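Local atomic coordinates of citrate synthase (Sulfolobus solfataricus, PDB entry 1O7X), a protein that belongs to the citrate synthase family of enzymes, with a mostly helical fold and two subunits in its assembly. Residues E114-K119 with H345-V350; E71-P76 with M127-A132; I12-N17 with E351-L356; T47-L52 with K59-D64; V134-R137 with P143-P146. One frame throughout, in Å; residues are numbered along the deposited sequence.

Contact 1. Residues E114-K119 with H345-V350; sequences ENDKEK and HIIEYV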
# COMPACT_ATOMS: atom_id res chain seq x y z
N GLU A 114 4.56 -15.55 15.39
CA GLU A 114 5.72 -16.28 15.85
C GLU A 114 6.28 -15.29 16.90
O GLU A 114 6.06 -15.45 18.09
CB GLU A 114 6.80 -16.58 14.86
CG GLU A 114 6.60 -17.63 13.79
CD GLU A 114 7.94 -18.18 13.30
OE1 GLU A 114 8.98 -17.51 13.48
OE2 GLU A 114 7.94 -19.31 12.75
N ASN A 115 6.75 -14.15 16.38
CA ASN A 115 7.30 -13.13 17.25
C ASN A 115 7.01 -11.70 16.80
O ASN A 115 7.91 -10.85 16.71
CB ASN A 115 8.81 -13.43 17.33
CG ASN A 115 9.34 -13.37 18.75
OD1 ASN A 115 10.45 -13.86 19.00
ND2 ASN A 115 8.59 -12.79 19.68
N ASP A 116 5.75 -11.35 16.60
CA ASP A 116 5.30 -10.05 16.16
C ASP A 116 5.92 -8.89 16.92
O ASP A 116 6.53 -8.00 16.32
CB ASP A 116 3.77 -9.98 16.18
CG ASP A 116 3.12 -11.07 15.34
OD1 ASP A 116 3.85 -11.76 14.59
OD2 ASP A 116 1.88 -11.26 15.41
N LYS A 117 5.78 -8.87 18.24
CA LYS A 117 6.30 -7.82 19.11
C LYS A 117 7.78 -7.56 18.93
O LYS A 117 8.22 -6.41 18.80
CB LYS A 117 6.06 -8.22 20.57
CG LYS A 117 4.58 -8.27 20.90
CD LYS A 117 4.33 -9.15 22.12
CE LYS A 117 2.92 -9.75 22.06
NZ LYS A 117 2.41 -9.89 23.46
N GLU A 118 8.58 -8.63 18.90
CA GLU A 118 10.02 -8.48 18.72
C GLU A 118 10.32 -7.92 17.33
O GLU A 118 11.17 -7.07 17.11
CB GLU A 118 10.75 -9.79 18.96
CG GLU A 118 12.26 -9.63 18.93
CD GLU A 118 13.06 -10.90 19.14
OE1 GLU A 118 12.48 -12.01 19.22
OE2 GLU A 118 14.32 -10.78 19.22
N LYS A 119 9.56 -8.41 16.35
CA LYS A 119 9.70 -7.99 14.97
C LYS A 119 9.30 -6.53 14.86
O LYS A 119 10.04 -5.80 14.21
CB LYS A 119 8.92 -8.92 14.07
CG LYS A 119 9.29 -9.13 12.63
CD LYS A 119 10.70 -8.75 12.25
CE LYS A 119 10.83 -8.63 10.74
NZ LYS A 119 11.59 -9.77 10.15
N HIS A 345 -1.53 -1.82 15.55
CA HIS A 345 -2.84 -2.02 14.94
C HIS A 345 -2.92 -3.27 14.08
O HIS A 345 -3.87 -4.06 14.24
CB HIS A 345 -3.25 -0.80 14.14
CG HIS A 345 -4.10 0.14 14.94
ND1 HIS A 345 -5.36 -0.21 15.38
CD2 HIS A 345 -3.86 1.40 15.38
CE1 HIS A 345 -5.88 0.82 16.03
NE2 HIS A 345 -4.99 1.80 16.05
N ILE A 346 -1.91 -3.48 13.24
CA ILE A 346 -1.92 -4.70 12.41
C ILE A 346 -1.67 -5.90 13.32
O ILE A 346 -2.33 -6.92 13.13
CB ILE A 346 -0.94 -4.67 11.23
CG1 ILE A 346 0.50 -4.65 11.70
CG2 ILE A 346 -1.26 -3.47 10.35
CD1 ILE A 346 1.53 -4.44 10.63
N ILE A 347 -0.82 -5.75 14.34
CA ILE A 347 -0.60 -6.88 15.23
C ILE A 347 -1.89 -7.20 15.98
O ILE A 347 -2.31 -8.37 16.04
CB ILE A 347 0.59 -6.71 16.19
CG1 ILE A 347 1.85 -6.40 15.42
CG2 ILE A 347 0.76 -8.02 17.00
CD1 ILE A 347 3.17 -6.34 16.14
N GLU A 348 -2.57 -6.18 16.50
CA GLU A 348 -3.82 -6.43 17.22
C GLU A 348 -4.81 -7.15 16.30
O GLU A 348 -5.52 -8.04 16.72
CB GLU A 348 -4.41 -5.13 17.76
CG GLU A 348 -5.82 -5.27 18.30
CD GLU A 348 -6.26 -4.02 19.05
OE1 GLU A 348 -6.37 -2.97 18.38
OE2 GLU A 348 -6.49 -4.08 20.28
N TYR A 349 -4.86 -6.67 15.06
CA TYR A 349 -5.71 -7.23 14.02
C TYR A 349 -5.39 -8.67 13.67
O TYR A 349 -6.28 -9.51 13.77
CB TYR A 349 -5.63 -6.33 12.77
CG TYR A 349 -6.70 -6.68 11.76
CD1 TYR A 349 -8.00 -6.26 11.94
CD2 TYR A 349 -6.39 -7.45 10.63
CE1 TYR A 349 -8.99 -6.58 11.04
CE2 TYR A 349 -7.38 -7.77 9.72
CZ TYR A 349 -8.67 -7.32 9.92
OH TYR A 349 -9.67 -7.65 9.03
N VAL A 350 -4.17 -9.01 13.33
CA VAL A 350 -3.84 -10.39 13.00
C VAL A 350 -3.98 -11.33 14.19
O VAL A 350 -4.44 -12.47 14.00
CB VAL A 350 -2.42 -10.49 12.40
CG1 VAL A 350 -2.06 -11.93 12.03
CG2 VAL A 350 -2.25 -9.61 11.17

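Contact 2. Residues E71-P76 with M127-A132; sequences EEYEVP and MATLVA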
# COMPACT_ATOMS: atom_id res chain seq x y z
N GLU A 71 20.33 -2.85 19.16
CA GLU A 71 20.87 -3.90 18.34
C GLU A 71 20.34 -3.89 16.91
O GLU A 71 20.74 -4.73 16.11
CB GLU A 71 20.45 -5.26 18.93
CG GLU A 71 21.47 -5.84 19.87
CD GLU A 71 21.28 -7.25 20.37
OE1 GLU A 71 20.20 -7.86 20.21
OE2 GLU A 71 22.28 -7.75 20.95
N GLU A 72 19.37 -3.04 16.61
CA GLU A 72 18.64 -3.09 15.36
C GLU A 72 18.61 -1.87 14.47
O GLU A 72 17.74 -1.81 13.59
CB GLU A 72 17.19 -3.42 15.77
CG GLU A 72 16.89 -4.79 16.30
CD GLU A 72 17.19 -5.93 15.36
OE1 GLU A 72 17.51 -5.73 14.16
OE2 GLU A 72 17.11 -7.08 15.84
N TYR A 73 19.51 -0.91 14.59
CA TYR A 73 19.48 0.27 13.73
C TYR A 73 20.08 0.02 12.35
O TYR A 73 19.64 0.62 11.37
CB TYR A 73 20.16 1.48 14.36
CG TYR A 73 19.42 2.08 15.53
CD1 TYR A 73 20.01 2.03 16.80
CD2 TYR A 73 18.19 2.70 15.42
CE1 TYR A 73 19.38 2.58 17.91
CE2 TYR A 73 17.56 3.24 16.51
CZ TYR A 73 18.16 3.19 17.75
OH TYR A 73 17.56 3.72 18.87
N GLU A 74 21.11 -0.82 12.31
CA GLU A 74 21.78 -1.10 11.04
C GLU A 74 20.77 -1.61 10.02
O GLU A 74 19.88 -2.37 10.36
CB GLU A 74 22.89 -2.13 11.20
CG GLU A 74 24.08 -1.98 10.25
CD GLU A 74 25.24 -2.89 10.62
OE1 GLU A 74 25.12 -3.67 11.60
OE2 GLU A 74 26.29 -2.85 9.95
N VAL A 75 20.88 -1.07 8.81
CA VAL A 75 20.09 -1.50 7.67
C VAL A 75 21.07 -1.92 6.57
O VAL A 75 22.10 -1.27 6.36
CB VAL A 75 19.11 -0.46 7.12
CG1 VAL A 75 18.16 0.04 8.20
CG2 VAL A 75 19.76 0.73 6.43
N PRO A 76 20.78 -3.00 5.87
CA PRO A 76 21.62 -3.46 4.77
C PRO A 76 21.98 -2.28 3.88
O PRO A 76 21.16 -1.38 3.67
CB PRO A 76 20.75 -4.49 4.08
CG PRO A 76 19.83 -5.00 5.12
CD PRO A 76 19.56 -3.83 6.03
N MET A 127 13.10 2.10 11.07
CA MET A 127 12.42 3.29 10.58
C MET A 127 13.20 4.54 10.98
O MET A 127 13.46 5.43 10.16
CB MET A 127 10.97 3.41 11.04
CG MET A 127 9.96 2.78 10.11
SD MET A 127 9.47 3.67 8.63
CE MET A 127 10.86 4.70 8.23
N ALA A 128 13.71 4.59 12.22
CA ALA A 128 14.56 5.72 12.60
C ALA A 128 15.71 5.89 11.62
O ALA A 128 16.03 7.03 11.22
CB ALA A 128 15.07 5.58 14.02
N THR A 129 16.38 4.82 11.24
CA THR A 129 17.48 4.87 10.27
C THR A 129 16.99 5.38 8.91
O THR A 129 17.57 6.30 8.31
CB THR A 129 18.12 3.48 10.13
OG1 THR A 129 18.70 3.16 11.40
CG2 THR A 129 19.18 3.39 9.06
N LEU A 130 15.85 4.84 8.45
CA LEU A 130 15.26 5.26 7.19
C LEU A 130 15.04 6.77 7.21
O LEU A 130 15.64 7.54 6.45
CB LEU A 130 14.00 4.48 6.84
CG LEU A 130 14.18 3.06 6.27
CD1 LEU A 130 12.87 2.42 5.82
CD2 LEU A 130 15.15 3.04 5.09
N VAL A 131 14.22 7.22 8.16
CA VAL A 131 13.92 8.64 8.32
C VAL A 131 15.16 9.49 8.43
O VAL A 131 15.33 10.54 7.76
CB VAL A 131 13.02 8.79 9.55
CG1 VAL A 131 12.56 10.22 9.73
CG2 VAL A 131 11.83 7.86 9.38
N ALA A 132 16.12 9.05 9.25
CA ALA A 132 17.35 9.84 9.37
C ALA A 132 17.99 9.99 8.00
O ALA A 132 18.31 11.12 7.61
CB ALA A 132 18.26 9.20 10.40

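Contact 3. Residues I12-N17 with E351-L356; sequences IIKVTN and EEQHRL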
# COMPACT_ATOMS: atom_id res chain seq x y z
N ILE A 12 -17.38 0.15 11.20
CA ILE A 12 -16.42 -0.27 12.24
C ILE A 12 -15.61 -1.42 11.62
O ILE A 12 -16.05 -2.56 11.47
CB ILE A 12 -17.04 -0.59 13.59
CG1 ILE A 12 -17.97 0.54 14.07
CG2 ILE A 12 -15.99 -0.79 14.67
CD1 ILE A 12 -18.94 0.02 15.14
N ILE A 13 -14.38 -1.06 11.29
CA ILE A 13 -13.42 -1.96 10.69
C ILE A 13 -12.84 -2.92 11.71
O ILE A 13 -12.39 -4.00 11.35
CB ILE A 13 -12.30 -1.21 9.96
CG1 ILE A 13 -11.64 -2.09 8.89
CG2 ILE A 13 -11.22 -0.68 10.89
CD1 ILE A 13 -11.12 -1.29 7.71
N LYS A 14 -12.75 -2.49 12.97
CA LYS A 14 -12.20 -3.31 14.03
C LYS A 14 -12.52 -2.76 15.42
O LYS A 14 -12.90 -1.58 15.54
CB LYS A 14 -10.68 -3.41 13.88
CG LYS A 14 -9.94 -2.14 14.29
CD LYS A 14 -8.43 -2.27 14.08
CE LYS A 14 -7.65 -2.01 15.34
NZ LYS A 14 -6.50 -2.92 15.54
N VAL A 15 -12.34 -3.61 16.44
CA VAL A 15 -12.44 -3.08 17.80
C VAL A 15 -11.00 -2.87 18.26
O VAL A 15 -10.12 -3.44 17.58
CB VAL A 15 -13.19 -3.96 18.79
CG1 VAL A 15 -14.65 -4.00 18.38
CG2 VAL A 15 -12.62 -5.36 18.87
N THR A 16 -10.75 -2.08 19.30
CA THR A 16 -9.34 -1.89 19.70
C THR A 16 -9.15 -1.55 21.17
O THR A 16 -9.97 -0.89 21.82
CB THR A 16 -8.65 -0.83 18.81
OG1 THR A 16 -7.25 -0.80 19.06
CG2 THR A 16 -9.17 0.58 19.05
N ASN A 17 -8.01 -1.97 21.71
CA ASN A 17 -7.67 -1.62 23.08
C ASN A 17 -6.55 -0.57 23.03
O ASN A 17 -6.05 -0.16 24.07
CB ASN A 17 -7.19 -2.76 23.93
CG ASN A 17 -7.92 -4.06 23.94
OD1 ASN A 17 -9.03 -4.26 24.46
ND2 ASN A 17 -7.28 -5.07 23.34
N GLU A 351 -3.61 -10.97 15.42
CA GLU A 351 -3.67 -11.90 16.53
C GLU A 351 -5.04 -12.15 17.14
O GLU A 351 -5.27 -13.24 17.67
CB GLU A 351 -2.70 -11.49 17.64
CG GLU A 351 -1.24 -11.75 17.32
CD GLU A 351 -0.30 -11.27 18.42
OE1 GLU A 351 0.90 -11.04 18.12
OE2 GLU A 351 -0.83 -11.14 19.56
N GLU A 352 -5.95 -11.17 17.08
CA GLU A 352 -7.25 -11.34 17.68
C GLU A 352 -8.45 -11.24 16.77
O GLU A 352 -9.47 -11.89 17.07
CB GLU A 352 -7.51 -10.25 18.74
CG GLU A 352 -6.35 -9.88 19.65
CD GLU A 352 -6.74 -8.76 20.60
OE1 GLU A 352 -7.90 -8.29 20.55
OE2 GLU A 352 -5.85 -8.36 21.39
N GLN A 353 -8.43 -10.37 15.78
CA GLN A 353 -9.60 -10.17 14.93
C GLN A 353 -9.39 -10.55 13.47
O GLN A 353 -10.05 -9.99 12.59
CB GLN A 353 -9.89 -8.66 15.00
CG GLN A 353 -10.24 -8.07 16.33
CD GLN A 353 -10.61 -6.60 16.24
OE1 GLN A 353 -11.64 -6.24 15.65
NE2 GLN A 353 -9.74 -5.82 16.88
N HIS A 354 -8.43 -11.42 13.17
CA HIS A 354 -8.08 -11.71 11.80
C HIS A 354 -9.22 -11.99 10.82
O HIS A 354 -9.83 -13.04 10.87
CB HIS A 354 -7.05 -12.85 11.64
CG HIS A 354 -6.66 -12.96 10.20
ND1 HIS A 354 -5.78 -12.07 9.62
CD2 HIS A 354 -7.09 -13.74 9.19
CE1 HIS A 354 -5.65 -12.31 8.33
NE2 HIS A 354 -6.46 -13.32 8.05
N ARG A 355 -9.43 -11.10 9.85
CA ARG A 355 -10.28 -11.40 8.72
C ARG A 355 -9.68 -10.74 7.48
O ARG A 355 -9.07 -9.67 7.53
CB ARG A 355 -11.76 -11.10 8.83
CG ARG A 355 -12.61 -12.34 9.05
CD ARG A 355 -14.01 -12.23 8.43
NE ARG A 355 -14.92 -13.14 9.13
CZ ARG A 355 -15.18 -14.39 8.78
NH1 ARG A 355 -14.67 -14.96 7.69
NH2 ARG A 355 -16.00 -15.12 9.54
N LEU A 356 -9.78 -11.45 6.37
CA LEU A 356 -9.32 -10.95 5.07
C LEU A 356 -10.34 -9.91 4.59
O LEU A 356 -11.55 -10.05 4.76
CB LEU A 356 -9.16 -12.13 4.15
CG LEU A 356 -9.00 -11.95 2.65
CD1 LEU A 356 -7.67 -11.30 2.28
CD2 LEU A 356 -9.20 -13.31 2.00

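Contact 4. Residues T47-L52 with K59-D64; sequences TIYLML and KKELND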
# COMPACT_ATOMS: atom_id res chain seq x y z
N THR A 47 6.40 3.94 25.74
CA THR A 47 5.20 3.91 24.91
C THR A 47 5.29 2.78 23.90
O THR A 47 4.28 2.18 23.50
CB THR A 47 4.98 5.26 24.21
OG1 THR A 47 4.98 6.31 25.18
CG2 THR A 47 3.64 5.26 23.48
N ILE A 48 6.51 2.44 23.47
CA ILE A 48 6.63 1.30 22.56
C ILE A 48 6.18 0.07 23.34
O ILE A 48 5.17 -0.52 22.98
CB ILE A 48 8.04 1.12 22.02
CG1 ILE A 48 8.41 2.30 21.13
CG2 ILE A 48 8.13 -0.18 21.25
CD1 ILE A 48 9.90 2.38 20.89
N TYR A 49 6.82 -0.21 24.47
CA TYR A 49 6.46 -1.32 25.34
C TYR A 49 4.97 -1.44 25.64
O TYR A 49 4.43 -2.54 25.53
CB TYR A 49 7.23 -1.26 26.70
CG TYR A 49 7.09 -2.60 27.40
CD1 TYR A 49 8.05 -3.59 27.28
CD2 TYR A 49 5.96 -2.87 28.17
CE1 TYR A 49 7.90 -4.81 27.91
CE2 TYR A 49 5.79 -4.09 28.80
CZ TYR A 49 6.77 -5.05 28.66
OH TYR A 49 6.59 -6.26 29.29
N LEU A 50 4.32 -0.38 26.08
CA LEU A 50 2.91 -0.35 26.42
C LEU A 50 2.00 -0.66 25.25
O LEU A 50 0.98 -1.36 25.28
CB LEU A 50 2.59 1.05 26.99
CG LEU A 50 1.13 1.39 27.26
CD1 LEU A 50 0.52 0.36 28.19
CD2 LEU A 50 0.92 2.79 27.82
N MET A 51 2.32 -0.03 24.11
CA MET A 51 1.49 -0.22 22.92
C MET A 51 1.58 -1.68 22.51
O MET A 51 0.56 -2.33 22.34
CB MET A 51 1.94 0.80 21.88
CG MET A 51 1.39 2.20 22.15
SD MET A 51 -0.39 2.26 22.08
CE MET A 51 -0.72 3.78 21.22
N LEU A 52 2.79 -2.23 22.42
CA LEU A 52 2.98 -3.60 22.01
C LEU A 52 2.67 -4.68 23.02
O LEU A 52 2.05 -5.69 22.65
CB LEU A 52 4.41 -3.75 21.48
CG LEU A 52 4.79 -2.93 20.23
CD1 LEU A 52 6.16 -3.41 19.74
CD2 LEU A 52 3.75 -2.96 19.13
N LYS A 59 11.00 -1.71 35.41
CA LYS A 59 12.30 -1.18 35.08
C LYS A 59 13.22 -2.04 34.23
O LYS A 59 13.96 -1.42 33.43
CB LYS A 59 13.01 -0.80 36.40
CG LYS A 59 13.40 0.67 36.48
CD LYS A 59 14.84 0.80 36.93
CE LYS A 59 15.76 1.00 35.73
NZ LYS A 59 16.94 1.85 36.10
N LYS A 60 13.30 -3.36 34.35
CA LYS A 60 14.24 -4.13 33.52
C LYS A 60 13.63 -4.53 32.18
O LYS A 60 14.33 -4.78 31.20
CB LYS A 60 14.78 -5.35 34.24
CG LYS A 60 14.04 -6.66 34.13
CD LYS A 60 12.60 -6.54 34.61
CE LYS A 60 12.00 -7.87 35.05
NZ LYS A 60 12.73 -8.39 36.25
N GLU A 61 12.30 -4.61 32.16
CA GLU A 61 11.56 -4.94 30.94
C GLU A 61 11.85 -3.83 29.94
O GLU A 61 12.27 -4.07 28.81
CB GLU A 61 10.07 -5.03 31.21
CG GLU A 61 9.59 -6.33 31.81
CD GLU A 61 8.12 -6.29 32.16
OE1 GLU A 61 7.61 -5.19 32.45
OE2 GLU A 61 7.48 -7.37 32.14
N LEU A 62 11.74 -2.59 30.44
CA LEU A 62 12.06 -1.45 29.60
C LEU A 62 13.53 -1.47 29.19
O LEU A 62 13.85 -1.05 28.07
CB LEU A 62 11.73 -0.14 30.32
CG LEU A 62 12.00 1.13 29.52
CD1 LEU A 62 10.98 2.20 29.86
CD2 LEU A 62 13.41 1.63 29.76
N ASN A 63 14.43 -1.98 30.07
CA ASN A 63 15.86 -1.93 29.69
C ASN A 63 16.15 -2.97 28.63
O ASN A 63 16.99 -2.68 27.78
CB ASN A 63 16.73 -2.08 30.93
CG ASN A 63 18.22 -1.88 30.76
OD1 ASN A 63 18.81 -1.51 29.69
ND2 ASN A 63 18.94 -2.13 31.89
N ASP A 64 15.51 -4.13 28.65
CA ASP A 64 15.76 -5.12 27.61
C ASP A 64 15.26 -4.54 26.28
O ASP A 64 16.04 -4.47 25.34
CB ASP A 64 15.12 -6.48 27.81
CG ASP A 64 15.25 -7.05 29.21
OD1 ASP A 64 16.43 -7.14 29.64
OD2 ASP A 64 14.21 -7.36 29.82

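Contact 5. Residues V134-R137 with P143-P146; sequences VYRR and PRIP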
# COMPACT_ATOMS: atom_id res chain seq x y z
N VAL A 134 16.70 9.52 4.87
CA VAL A 134 15.93 10.17 3.80
C VAL A 134 16.27 11.66 3.92
O VAL A 134 16.43 12.34 2.91
CB VAL A 134 14.43 9.94 3.95
CG1 VAL A 134 13.62 11.00 3.21
CG2 VAL A 134 14.05 8.54 3.49
N TYR A 135 16.37 12.14 5.17
CA TYR A 135 16.79 13.49 5.41
C TYR A 135 18.19 13.78 4.89
O TYR A 135 18.38 14.76 4.16
CB TYR A 135 16.76 13.79 6.91
CG TYR A 135 17.35 15.13 7.27
CD1 TYR A 135 16.92 16.28 6.62
CD2 TYR A 135 18.36 15.26 8.22
CE1 TYR A 135 17.42 17.52 6.94
CE2 TYR A 135 18.89 16.50 8.53
CZ TYR A 135 18.41 17.63 7.91
OH TYR A 135 18.88 18.89 8.22
N ARG A 136 19.17 12.93 5.26
CA ARG A 136 20.53 13.20 4.79
C ARG A 136 20.61 13.27 3.28
O ARG A 136 21.26 14.15 2.74
CB ARG A 136 21.55 12.20 5.30
CG ARG A 136 21.44 11.91 6.77
CD ARG A 136 22.73 11.27 7.27
NE ARG A 136 23.34 12.15 8.23
CZ ARG A 136 24.37 12.96 8.12
NH1 ARG A 136 25.04 13.06 6.98
NH2 ARG A 136 24.71 13.69 9.18
N ARG A 137 19.91 12.40 2.57
CA ARG A 137 19.95 12.33 1.12
C ARG A 137 19.29 13.52 0.47
O ARG A 137 19.64 13.85 -0.67
CB ARG A 137 19.32 11.00 0.70
CG ARG A 137 18.31 11.07 -0.43
CD ARG A 137 18.86 10.45 -1.69
NE ARG A 137 18.70 11.31 -2.86
CZ ARG A 137 19.75 11.69 -3.57
NH1 ARG A 137 20.97 11.31 -3.24
NH2 ARG A 137 19.68 12.46 -4.63
N PRO A 143 25.32 9.04 4.17
CA PRO A 143 24.43 8.34 5.07
C PRO A 143 25.02 8.11 6.45
O PRO A 143 26.22 7.87 6.56
CB PRO A 143 24.15 7.01 4.39
CG PRO A 143 25.23 6.83 3.39
CD PRO A 143 25.71 8.20 3.02
N ARG A 144 24.17 8.17 7.46
CA ARG A 144 24.57 7.94 8.84
C ARG A 144 23.54 7.06 9.54
O ARG A 144 22.33 7.25 9.52
CB ARG A 144 24.76 9.27 9.55
CG ARG A 144 25.46 9.21 10.90
CD ARG A 144 26.07 10.56 11.26
NE ARG A 144 27.20 10.42 12.17
CZ ARG A 144 27.32 10.74 13.44
NH1 ARG A 144 26.33 11.28 14.14
NH2 ARG A 144 28.47 10.50 14.07
N ILE A 145 24.05 6.02 10.19
CA ILE A 145 23.26 5.05 10.93
C ILE A 145 23.27 5.34 12.42
O ILE A 145 24.32 5.57 13.01
CB ILE A 145 23.88 3.64 10.72
CG1 ILE A 145 24.13 3.40 9.24
CG2 ILE A 145 23.04 2.55 11.36
CD1 ILE A 145 23.08 2.73 8.41
N PRO A 146 22.12 5.30 13.07
CA PRO A 146 22.00 5.53 14.48
C PRO A 146 22.85 4.56 15.28
O PRO A 146 22.79 3.35 15.02
CB PRO A 146 20.53 5.26 14.81
CG PRO A 146 19.85 5.50 13.52
CD PRO A 146 20.80 5.04 12.45

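Contact 1. Residues E114-K119 with H345-V350
Asp116, whose OD1 accepts a weak hydrogen bond from Lys113 N, turns its CB toward Ile347. The pair joins two helices of the largely alpha-helical citrate synthase fold, the first turn of helix 116-138 and the late turns of helix 330-352, the CA atoms of Asp116 and Ile347 being 6.8 Å apart. It is an aliphatic contact built on a buried acidic residue. Both ends of the isoleucine straddle one methylene: CG2 and CD1 of Ile347 each lie 3.7 Å from Asp116 CB. With chi1 of Ile347 at -55°, CG2 stands anti to the backbone N while CG1 swings to the other side of CB and carries CD1 forward. The two side chains run antiparallel alongside one another, so the carboxylate continues along the flank of the isoleucine, and Asp116 OD2 comes 3.8 Å from Ile347 CG2. OD2 also lies close to Glu351 OE1, and two acids so near each other would probably favour a proton on one of them. Val350 extends the apolar surface beside this pair and touches Trp112. At the leading end of the isoleucine, CD1 of Ile347 rests 3.8 Å from Asp116 O and 4.2 Å from Lys117 N, against the backbone of the helix start.

Contact 2. Residues E71-P76 with M127-A132
Thr129 meets Tyr73 and Val75 with every atom of its side chain. Its CB lies 3.5 Å from Tyr73 O and 3.9 Å from Val75 CG1. From there the chain splits into a polar and an apolar branch. OG1, anti to the carbonyl carbon of its own residue (chi1 -65°), gives its proton to Tyr73 O at 2.7 Å; it approaches at a C=O...donor angle of 125°, tilted 28° from the carbonyl plane. Tyr73 is buried and lies in a loop without regular structure; here a side-chain donor serves its carbonyl. OG1 also sits near the plane of the Tyr73 ring, at its edge. The other branch, CG2, reaches tip to tip toward Val75 and packs 3.6 Å from CG1 and 3.8 Å from CG2 of that residue. Ala128, the preceding residue, adds its CB, 4.2 Å from Tyr73 CE2, again at the ring edge. Phe152 of helix 152-161 touches both Tyr73 and Ala128, and Lys126 NZ bonds Glu74 O beside them. A buried threonine on the long helix 116-138 thus ties down the interhelical loop between helices 59-70 and 77-85, in the mostly helical citrate synthase fold.

Contact 3. Residues I12-N17 with E351-L356
The flat amide of Gln353 sets its outer edge against the backbone of Val15, with OE1 and NE2 both engaged. Val15 CG2 lies over one face of the amide, 3.5 Å from OE1 and equally far from NE2, while Lys14 CB approaches more obliquely from the opposite side of the plane, 3.5 Å from OE1. At the edge two hydrogen bonds close a ring. Val15 N donates to Gln353 OE1 at 2.8 Å in a nearly straight bond (168° at the hydrogen), and Gln353 NE2 donates to Val15 O at a modelled 2.5 Å. Val15 O lies in the plane of the amide, although the amide nitrogen stands 36° above the plane of that carbonyl. The glutamine thereby does what a neighbouring strand would do, reading the N-H and C=O of one residue. Strand 12-16 also pairs in parallel with a strand of the second subunit, so Gln353, just past helix 330-352, joins that helix end to an intersubunit sheet. Its chain is extended beyond CG (chi2 -175°), which carries the amide across to the strand. Lys14 sends its amine onward to a salt bridge with Glu348. Nearby, Asn17 ND2 and Glu352 OE2 are 4.1 Å apart, their side chains passing at a slant.

Contact 4. Residues T47-L52 with K59-D64
Tyr49 and Glu61 meet where two consecutive helices of the citrate synthase fold, 44-53 and 59-70, come together after a short connecting loop. Along 47-52, Thr47 and Ile48 turn to other neighbours, Leu340 of helix 330-352 and Ile124 of helix 116-138 respectively. Tyr49 comes next and points across to the following helix, with CA 7.0 Å from that of Leu62. Its ring, carried with CG anti to the backbone N (chi1 -166°), passes at a slant to the Glu61 side chain, and ring and carboxylate planes differ by 34°. Tyr49 CE1 lies 4.0 Å from Glu61 CB, an apolar touch near the root of the glutamate. Further out, the carboxylate lies oblique to the phenol end of the ring, with Glu61 OE1 3.9 Å from Tyr49 CZ. That acid has a firmer partner just before its own segment: OE1 accepts a hydrogen bond from Thr58 N, while OE2 makes a weak, long ion pair with Lys55. The tyrosine ring is in turn stacked with that of Tyr53, one turn on in its helix. Leu50 and Met51 offer their carbonyls to Arg31, and Leu52 packs on Ala120 and Ile121 of helix 116-138. The closest approach of the two helix segments is at the phenol oxygen, Tyr49 OH being 3.2 Å from Glu61 OE2.

Contact 5. Residues V134-R137 with P143-P146
Arg136 gives most of the surface in this contact, and Arg144 and Pro143 supply its counterpart. The aliphatic part of Arg136 lies against the backbone of the returning loop: its CD is 3.4 Å from Arg144 N and 4.0 Å from Pro143 C. A bend at chi3 (116°) then turns the guanidinium, so that Arg144 CB comes to rest over one face, 3.5 Å from Arg136 NE. Farther out, Arg144 CD is 4.0 Å from Arg136 NH2. The two side chains pass each other at a slant with their guanidinium planes 57° apart; Arg144 stretches out from CG to NE and carries its own head away, leaving Arg136 NH2 and Arg144 NE 5.1 Å from each other. Each positive head is instead occupied by backbone carbonyls. NE of Arg136 bonds Ala159 O and its NH1 bonds Lys142 O, while Arg144 NH1 bonds Leu158 O. Two of these carbonyls lie near the C-terminal end of helix 152-161, where the negative end of the helix dipole would probably favour both charges. The contact thus belongs to an interhelical loop, between helices 116-138 and 152-161, folded back on the first of them, in which two crossing arginines each bond a carbonyl near the end of helix 152-161.

How the contacts relate
Helix 116-138 threads through contacts 1, 2 and 5: its start packs in contact 1, its middle in contact 2 and its last turns in contact 5, and the centres of contacts 1 and 5 lie 27 Å apart. Contacts 2 and 5 adjoin, with centres 9 Å apart, because Pro146 and Ile145 of the returning loop pack on Thr129 and Tyr73. Contacts 1 and 3 share helix 330-352 and lie 12 Å apart between centres, joined where Tyr349 OH bonds Arg355 O. Contact 4 touches contact 1 through Leu52 CD1, 3.8 Å from Lys117 O. Contact 3, at the subunit interface, is farthest from contact 5, 36 Å between centres.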